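Local coordinates for protein PTS system glucose-specific EIIA component (Mycoplasma capricolum, PDB 2GPR) that relays a phosphoryl group from phospho-HPr to the EIIB domain in the sugar phosphotransferase system that takes up and phosphorylates glucose, at residues A[10-21]-A[37-48]. Sequence-based numbering, arbitrary orientation.
Sequences VLAPCDGTIITL and GFAINPKSNDFH
T17 and N41 exchange backbone hydrogen bonds, as do I19 and A39, and together they build the antiparallel ladder that sets strand 16-19 at the border of the seven-stranded antiparallel sheet of this type-1 EIIA fold. The case illustrates how backbone polar groups stay paired after a ladder ends. Just past the I19-A39 pair, a water takes over, accepting from L21 N and donating to G37 O. Past the other end, K43 N reaches D15 O at 2.7 Å. D15 N points almost straight at S44 OG (3.0 Å, 175°), which a chi1 of 70° swings in between the backbone N and carbonyl carbon of S44. The charged and hydroxyl ends of K43 and T17 both turn to E143, and D15 OD1 accepts from the backbone N of Q146. On the sheet face that carries I18 and I40, their CD1 atoms meet at 3.5 Å. C14 lays CB over one face of the F47 ring, its sulfur slanting toward CE2. F47 itself sits about 9 Å, side chain to side chain, from H78, probably the histidine that carries the phosphoryl group during transfer. Where the loop at P13 meets strand 46-48, H48 grips P13 O twice: the backbone N at 2.7 Å, and ND1 at 3.2 Å, with the oxygen near the imidazole plane but ND1 36° out of the carbonyl plane.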
loop_
_atom_site.group_PDB
_atom_site.type_symbol
_atom_site.label_atom_id
_atom_site.label_comp_id
_atom_site.label_asym_id
_atom_site.label_seq_id
_atom_site.Cartn_x
_atom_site.Cartn_y
_atom_site.Cartn_z
ATOM N N VAL A 10 3.311 7.163 7.231
ATOM C CA VAL A 10 3.229 6.256 6.117
ATOM C C VAL A 10 3.867 6.840 4.889
ATOM O O VAL A 10 3.602 7.963 4.618
ATOM C CB VAL A 10 1.914 5.432 5.971
ATOM C CG1 VAL A 10 1.093 5.338 7.254
ATOM C CG2 VAL A 10 1.055 5.713 4.756
ATOM N N LEU A 11 4.791 6.125 4.202
ATOM C CA LEU A 11 5.452 6.664 2.984
ATOM C C LEU A 11 4.755 6.276 1.660
ATOM O O LEU A 11 3.881 5.408 1.582
ATOM C CB LEU A 11 6.983 6.359 2.864
ATOM C CG LEU A 11 7.832 6.418 4.138
ATOM C CD1 LEU A 11 9.295 6.217 3.807
ATOM C CD2 LEU A 11 7.661 7.714 4.920
ATOM N N ALA A 12 5.147 6.906 0.588
ATOM C CA ALA A 12 4.628 6.512 -0.681
ATOM C C ALA A 12 5.518 5.382 -1.221
ATOM O O ALA A 12 6.729 5.530 -1.247
ATOM C CB ALA A 12 4.666 7.698 -1.599
ATOM N N PRO A 13 4.926 4.221 -1.583
ATOM C CA PRO A 13 5.643 3.034 -2.111
ATOM C C PRO A 13 6.092 3.127 -3.589
ATOM O O PRO A 13 6.931 2.369 -4.075
ATOM C CB PRO A 13 4.661 1.898 -2.000
ATOM C CG PRO A 13 3.296 2.511 -1.767
ATOM C CD PRO A 13 3.531 3.880 -1.188
ATOM N N CYS A 14 5.516 4.071 -4.321
ATOM C CA CYS A 14 5.926 4.345 -5.667
ATOM C C CYS A 14 5.741 5.838 -5.999
ATOM O O CYS A 14 5.285 6.672 -5.176
ATOM C CB CYS A 14 5.220 3.483 -6.685
ATOM S SG CYS A 14 3.471 3.773 -6.611
ATOM N N ASP A 15 6.138 6.196 -7.186
ATOM C CA ASP A 15 5.954 7.548 -7.547
ATOM C C ASP A 15 4.536 7.637 -8.080
ATOM O O ASP A 15 3.997 6.630 -8.500
ATOM C CB ASP A 15 7.042 8.012 -8.564
ATOM C CG ASP A 15 8.399 8.394 -7.957
ATOM O OD1 ASP A 15 8.519 8.206 -6.644
ATOM O OD2 ASP A 15 9.293 8.885 -8.630
ATOM N N GLY A 16 3.899 8.811 -8.008
ATOM C CA GLY A 16 2.528 8.976 -8.522
ATOM C C GLY A 16 1.690 9.949 -7.700
ATOM O O GLY A 16 2.216 10.775 -6.954
ATOM N N THR A 17 0.368 9.827 -7.838
ATOM C CA THR A 17 -0.534 10.689 -7.129
ATOM C C THR A 17 -1.321 9.956 -6.079
ATOM O O THR A 17 -1.993 8.976 -6.364
ATOM C CB THR A 17 -1.574 11.211 -8.121
ATOM O OG1 THR A 17 -0.942 11.485 -9.336
ATOM C CG2 THR A 17 -2.335 12.422 -7.578
ATOM N N ILE A 18 -1.343 10.487 -4.886
ATOM C CA ILE A 18 -2.208 9.938 -3.897
ATOM C C ILE A 18 -3.596 10.449 -4.270
ATOM O O ILE A 18 -3.743 11.610 -4.634
ATOM C CB ILE A 18 -1.797 10.330 -2.486
ATOM C CG1 ILE A 18 -0.372 9.803 -2.208
ATOM C CG2 ILE A 18 -2.798 9.787 -1.451
ATOM C CD1 ILE A 18 -0.245 8.271 -2.346
ATOM N N ILE A 19 -4.564 9.554 -4.333
ATOM C CA ILE A 19 -5.936 9.873 -4.662
ATOM C C ILE A 19 -6.714 9.257 -3.517
ATOM O O ILE A 19 -6.099 8.585 -2.700
ATOM C CB ILE A 19 -6.342 9.259 -6.024
ATOM C CG1 ILE A 19 -6.380 7.721 -5.951
ATOM C CG2 ILE A 19 -5.332 9.617 -7.103
ATOM C CD1 ILE A 19 -5.978 7.084 -7.270
ATOM N N THR A 20 -8.036 9.446 -3.463
ATOM C CA THR A 20 -8.872 8.901 -2.388
ATOM C C THR A 20 -9.423 7.557 -2.754
ATOM O O THR A 20 -9.322 7.143 -3.915
ATOM C CB THR A 20 -10.025 9.854 -1.964
ATOM O OG1 THR A 20 -10.863 10.182 -3.072
ATOM C CG2 THR A 20 -9.487 11.133 -1.328
ATOM N N LEU A 21 -9.993 6.882 -1.755
ATOM C CA LEU A 21 -10.564 5.578 -1.969
ATOM C C LEU A 21 -11.834 5.712 -2.795
ATOM O O LEU A 21 -12.299 4.813 -3.512
ATOM C CB LEU A 21 -10.883 4.850 -0.656
ATOM C CG LEU A 21 -9.668 4.239 0.049
ATOM C CD1 LEU A 21 -10.157 3.500 1.288
ATOM C CD2 LEU A 21 -8.869 3.283 -0.860
ATOM N N GLY A 37 -8.033 4.449 4.442
ATOM C CA GLY A 37 -6.695 4.787 3.901
ATOM C C GLY A 37 -6.828 5.554 2.613
ATOM O O GLY A 37 -7.738 6.326 2.439
ATOM N N PHE A 38 -5.982 5.284 1.672
ATOM C CA PHE A 38 -6.052 5.975 0.394
ATOM C C PHE A 38 -5.512 5.108 -0.776
ATOM O O PHE A 38 -5.447 3.901 -0.690
ATOM C CB PHE A 38 -5.314 7.262 0.470
ATOM C CG PHE A 38 -3.964 6.977 1.048
ATOM C CD1 PHE A 38 -3.790 6.863 2.423
ATOM C CD2 PHE A 38 -2.867 6.755 0.226
ATOM C CE1 PHE A 38 -2.560 6.563 2.991
ATOM C CE2 PHE A 38 -1.613 6.460 0.773
ATOM C CZ PHE A 38 -1.463 6.353 2.155
ATOM N N ALA A 39 -5.156 5.713 -1.890
ATOM C CA ALA A 39 -4.670 4.957 -3.025
ATOM C C ALA A 39 -3.587 5.714 -3.796
ATOM O O ALA A 39 -3.176 6.819 -3.488
ATOM C CB ALA A 39 -5.811 4.511 -3.945
ATOM N N ILE A 40 -3.106 5.080 -4.781
ATOM C CA ILE A 40 -2.074 5.643 -5.506
ATOM C C ILE A 40 -2.155 5.250 -6.944
ATOM O O ILE A 40 -2.483 4.112 -7.290
ATOM C CB ILE A 40 -0.672 5.431 -4.847
ATOM C CG1 ILE A 40 0.358 6.476 -5.356
ATOM C CG2 ILE A 40 -0.100 4.013 -5.012
ATOM C CD1 ILE A 40 1.687 6.475 -4.576
ATOM N N ASN A 41 -1.948 6.291 -7.773
ATOM C CA ASN A 41 -1.802 6.197 -9.203
ATOM C C ASN A 41 -0.308 6.035 -9.467
ATOM O O ASN A 41 0.460 7.046 -9.491
ATOM C CB ASN A 41 -2.336 7.417 -9.919
ATOM C CG ASN A 41 -3.266 6.949 -10.956
ATOM O OD1 ASN A 41 -2.953 5.981 -11.664
ATOM N ND2 ASN A 41 -4.502 7.427 -10.859
ATOM N N PRO A 42 0.107 4.754 -9.574
ATOM C CA PRO A 42 1.483 4.428 -9.786
ATOM C C PRO A 42 2.034 5.027 -11.080
ATOM O O PRO A 42 1.546 4.772 -12.172
ATOM C CB PRO A 42 1.598 2.895 -9.845
ATOM C CG PRO A 42 0.183 2.360 -9.922
ATOM C CD PRO A 42 -0.748 3.550 -9.733
ATOM N N LYS A 43 3.061 5.830 -10.910
ATOM C CA LYS A 43 3.789 6.400 -11.993
ATOM C C LYS A 43 4.956 5.513 -12.262
ATOM O O LYS A 43 5.333 5.351 -13.423
ATOM C CB LYS A 43 4.325 7.771 -11.699
ATOM C CG LYS A 43 3.267 8.838 -11.658
ATOM C CD LYS A 43 3.918 10.200 -11.497
ATOM C CE LYS A 43 2.946 11.304 -11.113
ATOM N NZ LYS A 43 2.187 11.795 -12.271
ATOM N N SER A 44 5.566 4.995 -11.171
ATOM C CA SER A 44 6.735 4.092 -11.243
ATOM C C SER A 44 6.367 2.603 -11.141
ATOM O O SER A 44 5.230 2.256 -10.967
ATOM C CB SER A 44 7.889 4.468 -10.314
ATOM O OG SER A 44 7.533 4.239 -8.961
ATOM N N ASN A 45 7.337 1.715 -11.265
ATOM C CA ASN A 45 7.019 0.316 -11.212
ATOM C C ASN A 45 7.284 -0.309 -9.884
ATOM O O ASN A 45 6.547 -1.219 -9.435
ATOM C CB ASN A 45 7.783 -0.435 -12.276
ATOM C CG ASN A 45 7.785 0.371 -13.539
ATOM O OD1 ASN A 45 8.709 1.187 -13.712
ATOM N ND2 ASN A 45 6.661 0.340 -14.290
ATOM N N ASP A 46 8.332 0.194 -9.267
ATOM C CA ASP A 46 8.741 -0.262 -7.967
ATOM C C ASP A 46 7.799 0.154 -6.822
ATOM O O ASP A 46 7.423 1.304 -6.648
ATOM C CB ASP A 46 10.216 -0.003 -7.718
ATOM C CG ASP A 46 11.051 -0.330 -8.964
ATOM O OD1 ASP A 46 10.628 -1.396 -9.611
ATOM O OD2 ASP A 46 12.041 0.305 -9.319
ATOM N N PHE A 47 7.335 -0.829 -6.090
ATOM C CA PHE A 47 6.507 -0.565 -4.986
ATOM C C PHE A 47 7.343 -0.902 -3.788
ATOM O O PHE A 47 8.012 -1.947 -3.798
ATOM C CB PHE A 47 5.216 -1.362 -5.041
ATOM C CG PHE A 47 4.271 -0.858 -6.078
ATOM C CD1 PHE A 47 4.552 -1.053 -7.427
ATOM C CD2 PHE A 47 3.099 -0.198 -5.708
ATOM C CE1 PHE A 47 3.673 -0.569 -8.389
ATOM C CE2 PHE A 47 2.208 0.305 -6.659
ATOM C CZ PHE A 47 2.537 0.153 -8.005
ATOM N N HIS A 48 7.384 0.035 -2.809
ATOM C CA HIS A 48 8.216 -0.104 -1.644
ATOM C C HIS A 48 7.369 -0.184 -0.424
ATOM O O HIS A 48 6.252 0.218 -0.445
ATOM C CB HIS A 48 9.174 1.105 -1.492
ATOM C CG HIS A 48 10.277 1.155 -2.503
ATOM N ND1 HIS A 48 10.076 1.677 -3.764
ATOM C CD2 HIS A 48 11.554 0.686 -2.457
ATOM C CE1 HIS A 48 11.230 1.541 -4.436
ATOM N NE2 HIS A 48 12.137 0.951 -3.675
HETATM O O HOH W 1 -9.634 8.087 0.862
#